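Local coordinates for GTP-binding protein (Pyrococcus horikoshii, PDB 1WXQ) that probably binds GTP and may hydrolyse nucleotide, as an Obg-type GTPase of the P-loop NTPase class whose cellular role is unknown, at residues E129-L134 / M217-N222; F133-I138 / R242-I247; I162-A167 / E193-W198. All blocks are in the same frame, centred on the assembly; numbering follows the deposited sequence.

Contact 1: E129-L134 / M217-N222; sequences EDIEFL and MVIAAN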
loop_
_atom_site.group_PDB
_atom_site.type_symbol
_atom_site.label_atom_id
_atom_site.label_comp_id
_atom_site.label_asym_id
_atom_site.label_seq_id
_atom_site.Cartn_x
_atom_site.Cartn_y
_atom_site.Cartn_z
ATOM N N GLU A 129 4.217 14.816 15.449
ATOM C CA GLU A 129 3.294 15.927 15.327
ATOM C C GLU A 129 3.022 16.212 13.831
ATOM O O GLU A 129 1.974 16.737 13.466
ATOM C CB GLU A 129 3.817 17.242 15.995
ATOM C CG GLU A 129 4.096 17.095 17.495
ATOM C CD GLU A 129 2.845 17.152 18.362
ATOM O OE1 GLU A 129 2.213 18.232 18.411
ATOM O OE2 GLU A 129 2.501 16.127 19.001
ATOM N N ASP A 130 3.970 15.846 12.970
ATOM C CA ASP A 130 3.789 16.030 11.530
ATOM C C ASP A 130 2.899 14.910 11.054
ATOM O O ASP A 130 2.233 15.030 10.031
ATOM C CB ASP A 130 5.109 15.924 10.766
ATOM C CG ASP A 130 6.029 17.108 10.996
ATOM O OD1 ASP A 130 5.625 18.252 10.697
ATOM O OD2 ASP A 130 7.168 16.889 11.470
ATOM N N ILE A 131 2.909 13.804 11.790
ATOM C CA ILE A 131 2.099 12.646 11.426
ATOM C C ILE A 131 0.657 13.038 11.640
ATOM O O ILE A 131 -0.204 12.811 10.785
ATOM C CB ILE A 131 2.436 11.428 12.312
ATOM C CG1 ILE A 131 3.905 11.060 12.131
ATOM C CG2 ILE A 131 1.566 10.241 11.951
ATOM C CD1 ILE A 131 4.308 9.825 12.892
ATOM N N GLU A 132 0.400 13.643 12.788
ATOM C CA GLU A 132 -0.941 14.078 13.105
ATOM C C GLU A 132 -1.375 15.174 12.129
ATOM O O GLU A 132 -2.531 15.206 11.710
ATOM C CB GLU A 132 -1.006 14.586 14.539
ATOM C CG GLU A 132 -2.146 13.982 15.312
ATOM C CD GLU A 132 -2.939 15.018 16.056
ATOM O OE1 GLU A 132 -2.343 15.720 16.912
ATOM O OE2 GLU A 132 -4.158 15.125 15.778
ATOM N N PHE A 133 -0.450 16.055 11.755
ATOM C CA PHE A 133 -0.780 17.120 10.817
ATOM C C PHE A 133 -1.394 16.518 9.567
ATOM O O PHE A 133 -2.541 16.813 9.230
ATOM C CB PHE A 133 0.458 17.932 10.414
ATOM C CG PHE A 133 0.171 18.993 9.372
ATOM C CD1 PHE A 133 -0.371 20.221 9.733
ATOM C CD2 PHE A 133 0.397 18.740 8.022
ATOM C CE1 PHE A 133 -0.691 21.191 8.765
ATOM C CE2 PHE A 133 0.080 19.703 7.041
ATOM C CZ PHE A 133 -0.468 20.933 7.420
ATOM N N LEU A 134 -0.620 15.678 8.882
ATOM C CA LEU A 134 -1.075 15.012 7.653
ATOM C C LEU A 134 -2.451 14.361 7.870
ATOM O O LEU A 134 -3.371 14.494 7.061
ATOM C CB LEU A 134 -0.069 13.929 7.251
ATOM C CG LEU A 134 0.182 13.694 5.758
ATOM C CD1 LEU A 134 0.637 12.258 5.576
ATOM C CD2 LEU A 134 -1.071 13.947 4.935
HETATM N N MSE A 217 -1.677 4.253 5.929
HETATM C CA MSE A 217 -0.302 4.586 5.624
HETATM C C MSE A 217 0.755 3.940 6.474
HETATM O O MSE A 217 0.481 3.385 7.534
HETATM C CB MSE A 217 -0.110 6.104 5.634
HETATM C CG MSE A 217 -0.838 6.886 6.721
HETATM SE SE MSE A 217 -0.553 8.802 6.420
HETATM C CE MSE A 217 -2.383 9.400 6.602
ATOM N N VAL A 218 1.969 3.964 5.947
ATOM C CA VAL A 218 3.107 3.438 6.659
ATOM C C VAL A 218 4.032 4.632 6.802
ATOM O O VAL A 218 4.191 5.430 5.875
ATOM C CB VAL A 218 3.812 2.308 5.901
ATOM C CG1 VAL A 218 5.145 1.975 6.583
ATOM C CG2 VAL A 218 2.928 1.076 5.883
ATOM N N ILE A 219 4.629 4.751 7.977
ATOM C CA ILE A 219 5.510 5.854 8.251
ATOM C C ILE A 219 6.989 5.489 8.100
ATOM O O ILE A 219 7.483 4.552 8.720
ATOM C CB ILE A 219 5.224 6.385 9.665
ATOM C CG1 ILE A 219 3.722 6.633 9.790
ATOM C CG2 ILE A 219 6.025 7.666 9.925
ATOM C CD1 ILE A 219 3.276 7.062 11.157
ATOM N N ALA A 220 7.684 6.229 7.254
ATOM C CA ALA A 220 9.101 5.997 7.056
ATOM C C ALA A 220 9.839 7.030 7.898
ATOM O O ALA A 220 9.833 8.216 7.562
ATOM C CB ALA A 220 9.468 6.160 5.588
ATOM N N ALA A 221 10.434 6.587 9.008
ATOM C CA ALA A 221 11.189 7.485 9.881
ATOM C C ALA A 221 12.548 7.597 9.195
ATOM O O ALA A 221 13.479 6.862 9.507
ATOM C CB ALA A 221 11.331 6.877 11.271
ATOM N N ASN A 222 12.640 8.530 8.251
ATOM C CA ASN A 222 13.844 8.702 7.450
ATOM C C ASN A 222 14.988 9.458 8.112
ATOM O O ASN A 222 14.777 10.244 9.025
ATOM C CB ASN A 222 13.461 9.360 6.125
ATOM C CG ASN A 222 14.500 9.145 5.048
ATOM O OD1 ASN A 222 14.994 8.037 4.865
ATOM N ND2 ASN A 222 14.818 10.204 4.313
#
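Ile131 and Ile219 share one rotamer: in each, CG1 lies beside the backbone N, anti to the carbonyl carbon (chi1 -60° and -51°), and the chain runs on extended, so that each CD1 is carried out to the other side chain. The setting is the alpha/beta G domain of a P-loop GTPase, where helix 127-147 lies over the parallel part of the central sheet and strand 217-222 is held between strands 104-110 and 245-249. The two isoleucines cross at about a right angle, and CD1 of Ile219 lies 3.4 Å from CD1 of Ile131 and also touches CG2 of Ile131. Beta-branched isoleucine suits the strand, and on the helix its long arm bridges the gap to the sheet, 8.2 Å between CA of Ile131 and CA of Ile219. Both isoleucines are buried, and Leu235 of helix 229-241 and Tyr244 add to the packing on Ile131. One turn further along the helix, Leu134 points its CB at the strand and meets Met217, a selenomethionine whose flexible, unbranched chain can bend to fit an irregular surface. Its chain stays extended through chi2 and turns at chi3 (132°), and the selenium, SE of Met217, lies 3.8 Å from CD1 of Leu134.

Contact 2: F133-I138 / R242-I247; sequences FLEREI and RGYIVI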
loop_
_atom_site.group_PDB
_atom_site.type_symbol
_atom_site.label_atom_id
_atom_site.label_comp_id
_atom_site.label_asym_id
_atom_site.label_seq_id
_atom_site.Cartn_x
_atom_site.Cartn_y
_atom_site.Cartn_z
ATOM N N PHE A 133 -0.450 16.055 11.755
ATOM C CA PHE A 133 -0.780 17.120 10.817
ATOM C C PHE A 133 -1.394 16.518 9.567
ATOM O O PHE A 133 -2.541 16.813 9.230
ATOM C CB PHE A 133 0.458 17.932 10.414
ATOM C CG PHE A 133 0.171 18.993 9.372
ATOM C CD1 PHE A 133 -0.371 20.221 9.733
ATOM C CD2 PHE A 133 0.397 18.740 8.022
ATOM C CE1 PHE A 133 -0.691 21.191 8.765
ATOM C CE2 PHE A 133 0.080 19.703 7.041
ATOM C CZ PHE A 133 -0.468 20.933 7.420
ATOM N N LEU A 134 -0.620 15.678 8.882
ATOM C CA LEU A 134 -1.075 15.012 7.653
ATOM C C LEU A 134 -2.451 14.361 7.870
ATOM O O LEU A 134 -3.371 14.494 7.061
ATOM C CB LEU A 134 -0.069 13.929 7.251
ATOM C CG LEU A 134 0.182 13.694 5.758
ATOM C CD1 LEU A 134 0.637 12.258 5.576
ATOM C CD2 LEU A 134 -1.071 13.947 4.935
ATOM N N GLU A 135 -2.559 13.656 8.984
ATOM C CA GLU A 135 -3.764 12.958 9.389
ATOM C C GLU A 135 -5.035 13.827 9.272
ATOM O O GLU A 135 -5.978 13.481 8.562
ATOM C CB GLU A 135 -3.553 12.488 10.832
ATOM C CG GLU A 135 -4.434 11.356 11.289
ATOM C CD GLU A 135 -3.695 10.407 12.211
ATOM O OE1 GLU A 135 -2.864 10.888 13.009
ATOM O OE2 GLU A 135 -3.948 9.183 12.146
ATOM N N ARG A 136 -5.046 14.952 9.981
ATOM C CA ARG A 136 -6.176 15.879 9.970
ATOM C C ARG A 136 -6.481 16.484 8.604
ATOM O O ARG A 136 -7.640 16.726 8.285
ATOM C CB ARG A 136 -5.927 17.007 10.960
ATOM C CG ARG A 136 -5.613 16.531 12.338
ATOM C CD ARG A 136 -5.009 17.652 13.122
ATOM N NE ARG A 136 -4.910 17.317 14.537
ATOM C CZ ARG A 136 -4.272 18.060 15.430
ATOM N NH1 ARG A 136 -3.662 19.177 15.049
ATOM N NH2 ARG A 136 -4.264 17.696 16.704
ATOM N N GLU A 137 -5.458 16.750 7.800
ATOM C CA GLU A 137 -5.715 17.318 6.483
ATOM C C GLU A 137 -6.501 16.343 5.602
ATOM O O GLU A 137 -7.396 16.750 4.851
ATOM C CB GLU A 137 -4.403 17.708 5.796
ATOM C CG GLU A 137 -3.649 18.857 6.482
ATOM C CD GLU A 137 -4.455 20.154 6.528
ATOM O OE1 GLU A 137 -4.906 20.620 5.461
ATOM O OE2 GLU A 137 -4.632 20.712 7.634
ATOM N N ILE A 138 -6.178 15.057 5.688
ATOM C CA ILE A 138 -6.880 14.066 4.871
ATOM C C ILE A 138 -8.276 13.853 5.433
ATOM O O ILE A 138 -9.243 13.700 4.692
ATOM C CB ILE A 138 -6.089 12.738 4.831
ATOM C CG1 ILE A 138 -4.773 12.976 4.083
ATOM C CG2 ILE A 138 -6.914 11.650 4.190
ATOM C CD1 ILE A 138 -3.692 11.936 4.322
ATOM N N ARG A 242 -0.998 4.029 18.004
ATOM C CA ARG A 242 -2.026 4.767 17.266
ATOM C C ARG A 242 -2.459 4.105 15.966
ATOM O O ARG A 242 -3.187 4.707 15.180
ATOM C CB ARG A 242 -1.544 6.184 16.951
ATOM C CG ARG A 242 -1.235 7.004 18.181
ATOM C CD ARG A 242 -0.803 8.432 17.836
ATOM N NE ARG A 242 -1.898 9.245 17.308
ATOM C CZ ARG A 242 -2.089 9.505 16.018
ATOM N NH1 ARG A 242 -1.254 9.016 15.107
ATOM N NH2 ARG A 242 -3.110 10.265 15.636
ATOM N N GLY A 243 -2.014 2.876 15.729
ATOM C CA GLY A 243 -2.398 2.186 14.510
ATOM C C GLY A 243 -1.512 2.472 13.308
ATOM O O GLY A 243 -1.945 2.320 12.156
ATOM N N TYR A 244 -0.272 2.880 13.572
ATOM C CA TYR A 244 0.688 3.180 12.513
ATOM C C TYR A 244 1.917 2.290 12.562
ATOM O O TYR A 244 2.465 2.033 13.630
ATOM C CB TYR A 244 1.166 4.624 12.609
ATOM C CG TYR A 244 0.227 5.642 12.022
ATOM C CD1 TYR A 244 -0.009 5.694 10.641
ATOM C CD2 TYR A 244 -0.405 6.574 12.838
ATOM C CE1 TYR A 244 -0.848 6.655 10.093
ATOM C CE2 TYR A 244 -1.252 7.537 12.304
ATOM C CZ TYR A 244 -1.470 7.577 10.931
ATOM O OH TYR A 244 -2.298 8.544 10.394
ATOM N N ILE A 245 2.343 1.824 11.395
ATOM C CA ILE A 245 3.544 1.013 11.279
ATOM C C ILE A 245 4.706 1.971 10.997
ATOM O O ILE A 245 4.660 2.728 10.028
ATOM C CB ILE A 245 3.437 0.032 10.104
ATOM C CG1 ILE A 245 2.355 -1.008 10.402
ATOM C CG2 ILE A 245 4.800 -0.595 9.827
ATOM C CD1 ILE A 245 2.134 -2.000 9.268
ATOM N N VAL A 246 5.742 1.949 11.830
ATOM C CA VAL A 246 6.882 2.844 11.615
ATOM C C VAL A 246 8.203 2.134 11.434
ATOM O O VAL A 246 8.620 1.364 12.287
ATOM C CB VAL A 246 7.090 3.816 12.776
ATOM C CG1 VAL A 246 8.300 4.678 12.486
ATOM C CG2 VAL A 246 5.861 4.663 12.976
ATOM N N ILE A 247 8.887 2.440 10.343
ATOM C CA ILE A 247 10.160 1.801 10.055
ATOM C C ILE A 247 11.306 2.798 9.802
ATOM O O ILE A 247 11.170 3.752 9.030
ATOM C CB ILE A 247 9.954 0.840 8.852
ATOM C CG1 ILE A 247 8.974 -0.264 9.283
ATOM C CG2 ILE A 247 11.290 0.264 8.357
ATOM C CD1 ILE A 247 8.313 -1.007 8.121
#
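Glu135 carries this contact: its carboxylate reaches from helix 127-147 to Tyr244 and Arg242, and these three residues account for all the surface buried between 133-138 and 242-247. With CG anti to the backbone N (chi1 -159°), the chain of Glu135 leaves the helix toward the loop that leads into strand 245-249, and the two oxygens divide the work. OE2 of Glu135 accepts a hydrogen bond from OH of Tyr244, modelled at 2.5 Å, though its exact length is uncertain at this resolution. The carboxylate approaches at the edge of the phenol ring, the two planes turned 56° apart. A tyrosine fits here because its ring can pack inside the domain, while the length of that ring lets its hydroxyl meet Glu135 although the two backbones are well separated, CA of Tyr244 lying 11.2 Å from CA of Glu135.

OE1 of Glu135 forms a salt bridge with Arg242, whose NH2 donates at 2.7 Å in a fairly straight bond; a second bond from NH1 of Arg242 is weak. The acceptor lies close to the guanidinium plane, yet the donor stands 45° out of the carboxylate plane, so this is not the flat, two-pronged pairing of the two groups. Arg242 is the more exposed partner, and its long chain lets its guanidinium reach in from the more exposed side. Arg211 pairs with OE2 of Glu135, and Glu239 with NH1 of Arg242. Arg242 and Arg211, both positive, would be expected to stabilise a charged glutamate in its buried place. The arrangement is a small ionic network joining a covering helix to the loop before a parallel strand, in the alpha/beta sandwich of a P-loop G domain.

Contact 3: I162-A167 / E193-W198; sequences IKLESA and EDPTKW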
loop_
_atom_site.group_PDB
_atom_site.type_symbol
_atom_site.label_atom_id
_atom_site.label_comp_id
_atom_site.label_asym_id
_atom_site.label_seq_id
_atom_site.Cartn_x
_atom_site.Cartn_y
_atom_site.Cartn_z
ATOM N N ILE A 162 -32.947 6.209 -2.020
ATOM C CA ILE A 162 -31.682 5.640 -2.485
ATOM C C ILE A 162 -30.970 4.848 -1.383
ATOM O O ILE A 162 -31.247 4.997 -0.200
ATOM C CB ILE A 162 -30.795 6.787 -2.972
ATOM C CG1 ILE A 162 -31.217 7.219 -4.376
ATOM C CG2 ILE A 162 -29.329 6.316 -3.047
ATOM C CD1 ILE A 162 -30.451 8.451 -4.860
ATOM N N LYS A 163 -30.066 3.974 -1.860
ATOM C CA LYS A 163 -29.234 3.217 -0.950
ATOM C C LYS A 163 -28.063 4.075 -0.454
ATOM O O LYS A 163 -27.245 4.548 -1.234
ATOM C CB LYS A 163 -28.810 1.960 -1.746
ATOM C CG LYS A 163 -28.201 0.827 -0.913
ATOM C CD LYS A 163 -29.274 -0.107 -0.300
ATOM C CE LYS A 163 -28.748 -1.529 -0.094
ATOM N NZ LYS A 163 -28.546 -2.214 -1.387
ATOM N N LEU A 164 -28.114 4.328 0.870
ATOM C CA LEU A 164 -27.223 5.323 1.464
ATOM C C LEU A 164 -25.743 5.030 1.197
ATOM O O LEU A 164 -25.010 5.847 0.656
ATOM C CB LEU A 164 -27.484 5.355 2.969
ATOM C CG LEU A 164 -26.588 6.359 3.693
ATOM C CD1 LEU A 164 -26.829 7.796 3.225
ATOM C CD2 LEU A 164 -26.798 6.358 5.206
ATOM N N GLU A 165 -25.422 3.757 1.414
ATOM C CA GLU A 165 -24.113 3.249 1.018
ATOM C C GLU A 165 -23.733 3.578 -0.426
ATOM O O GLU A 165 -22.651 4.108 -0.673
ATOM C CB GLU A 165 -24.028 1.736 1.242
ATOM C CG GLU A 165 -25.358 1.012 1.188
ATOM C CD GLU A 165 -26.127 1.094 2.500
ATOM O OE1 GLU A 165 -25.604 0.581 3.520
ATOM O OE2 GLU A 165 -27.250 1.660 2.510
ATOM N N SER A 166 -24.614 3.283 -1.375
ATOM C CA SER A 166 -24.328 3.553 -2.787
ATOM C C SER A 166 -24.190 5.031 -3.098
ATOM O O SER A 166 -23.341 5.430 -3.889
ATOM C CB SER A 166 -25.422 2.953 -3.686
ATOM O OG SER A 166 -25.289 3.410 -5.033
ATOM N N ALA A 167 -25.034 5.845 -2.479
ATOM C CA ALA A 167 -24.998 7.286 -2.712
ATOM C C ALA A 167 -23.716 7.926 -2.176
ATOM O O ALA A 167 -23.113 8.772 -2.837
ATOM C CB ALA A 167 -26.219 7.944 -2.081
ATOM N N GLU A 193 -29.445 4.592 8.309
ATOM C CA GLU A 193 -29.674 4.537 6.871
ATOM C C GLU A 193 -30.302 5.846 6.391
ATOM O O GLU A 193 -30.194 6.208 5.214
ATOM C CB GLU A 193 -30.586 3.356 6.537
ATOM C CG GLU A 193 -29.994 2.013 6.925
ATOM C CD GLU A 193 -31.029 0.909 6.948
ATOM O OE1 GLU A 193 -32.001 1.023 7.738
ATOM O OE2 GLU A 193 -30.870 -0.068 6.179
ATOM N N ASP A 194 -30.961 6.555 7.303
ATOM C CA ASP A 194 -31.570 7.836 6.955
ATOM C C ASP A 194 -30.501 8.902 7.138
ATOM O O ASP A 194 -30.193 9.289 8.255
ATOM C CB ASP A 194 -32.757 8.143 7.875
ATOM C CG ASP A 194 -33.506 9.401 7.461
ATOM O OD1 ASP A 194 -32.999 10.142 6.588
ATOM O OD2 ASP A 194 -34.602 9.653 8.013
ATOM N N PRO A 195 -29.906 9.381 6.043
ATOM C CA PRO A 195 -28.870 10.411 6.198
ATOM C C PRO A 195 -29.310 11.668 6.957
ATOM O O PRO A 195 -28.542 12.214 7.735
ATOM C CB PRO A 195 -28.445 10.703 4.757
ATOM C CG PRO A 195 -29.678 10.330 3.942
ATOM C CD PRO A 195 -30.151 9.073 4.624
ATOM N N THR A 196 -30.543 12.117 6.744
ATOM C CA THR A 196 -31.050 13.314 7.423
ATOM C C THR A 196 -30.858 13.257 8.938
ATOM O O THR A 196 -30.930 14.285 9.619
ATOM C CB THR A 196 -32.559 13.536 7.156
ATOM O OG1 THR A 196 -33.323 12.528 7.845
ATOM C CG2 THR A 196 -32.853 13.486 5.656
ATOM N N LYS A 197 -30.636 12.056 9.466
ATOM C CA LYS A 197 -30.419 11.885 10.900
ATOM C C LYS A 197 -28.938 12.074 11.279
ATOM O O LYS A 197 -28.616 12.261 12.448
ATOM C CB LYS A 197 -30.886 10.493 11.347
ATOM C CG LYS A 197 -32.398 10.352 11.340
ATOM C CD LYS A 197 -33.131 11.682 11.281
ATOM C CE LYS A 197 -34.549 11.481 10.756
ATOM N NZ LYS A 197 -35.541 11.124 11.823
ATOM N N TRP A 198 -28.047 12.017 10.289
ATOM C CA TRP A 198 -26.606 12.184 10.514
ATOM C C TRP A 198 -26.238 13.579 11.012
ATOM O O TRP A 198 -26.705 14.581 10.458
ATOM C CB TRP A 198 -25.825 11.918 9.215
ATOM C CG TRP A 198 -25.702 10.458 8.849
ATOM C CD1 TRP A 198 -26.665 9.493 8.989
ATOM C CD2 TRP A 198 -24.569 9.808 8.249
ATOM N NE1 TRP A 198 -26.202 8.293 8.516
ATOM C CE2 TRP A 198 -24.922 8.453 8.054
ATOM C CE3 TRP A 198 -23.292 10.238 7.854
ATOM C CZ2 TRP A 198 -24.041 7.520 7.478
ATOM C CZ3 TRP A 198 -22.419 9.314 7.282
ATOM C CH2 TRP A 198 -22.801 7.972 7.101
#
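Apolar packing centres on Leu164, in the first turn of helix 164-171, whose two methyls go to different partners. Its CG lies anti to the backbone N (chi1 179°), which directs the branched end toward segment 193-198. CD1 of Leu164 lies against the proline ring, 3.7 Å from CB of Pro195, and CG and CD of that ring are almost as near; the two side chains slide past each other in opposite directions. CD2 of Leu164 approaches the indole obliquely, 3.8 Å from CZ2 of Trp198. A leucine suits the place because its fork can serve proline and tryptophan at once, and Met186 of helix 179-188 also touches it.

The backbone of Glu193 contributes as well: its O lies 3.4 Å from CD2 of Leu164, a van der Waals contact with a methyl group. The contact belongs to a helical region of the Obg-type G protein, its centre about 29 Å from the centre of the chain, where the loop between helices 179-188 and 200-214 passes beside the start of helix 164-171.

Hydrogen bonds act within the loop. OG1 of Thr196 donates to OD1 of Asp194 at 2.7 Å, from 46° outside the carboxylate plane, and the backbone N of Thr196 adds a weak bond to the same oxygen. Proline, already restricted in phi, fits the start of the short 3-10 turn 195-197. The indole NE1 of Trp198 is bonded to O of Pro192, and the ring of Trp198 meets that of Phe206 edge-to-face.

Among charged groups, Asp194 forms a salt bridge with Lys158, while OE2 of Glu165 and OE2 of Glu193 stand 5.4 Å apart without touching.

How the contacts relate
Contacts 1 and 2 are neighbours, their centres 5 Å apart: both start from helix 127-147, but contact 1 reaches strand 217-222 and contact 2 the loop leading into its parallel neighbour 245-249. The two strands pair in the same sheet, with Ile219 N probably bonded to Ile245 O at 2.9 Å. Tyr244 links the contacts further by packing on Met217 and Ile219. Contact 1 is wholly buried and apolar, as befits the space between helix and sheet, whereas contact 2 turns ionic toward an exposed arginine. Contact 3 lies in the chain between the paired segments of each, its centre about 33 and 29 Å from theirs. It too is largely buried, yet it joins a helix start to a loop, without a sheet.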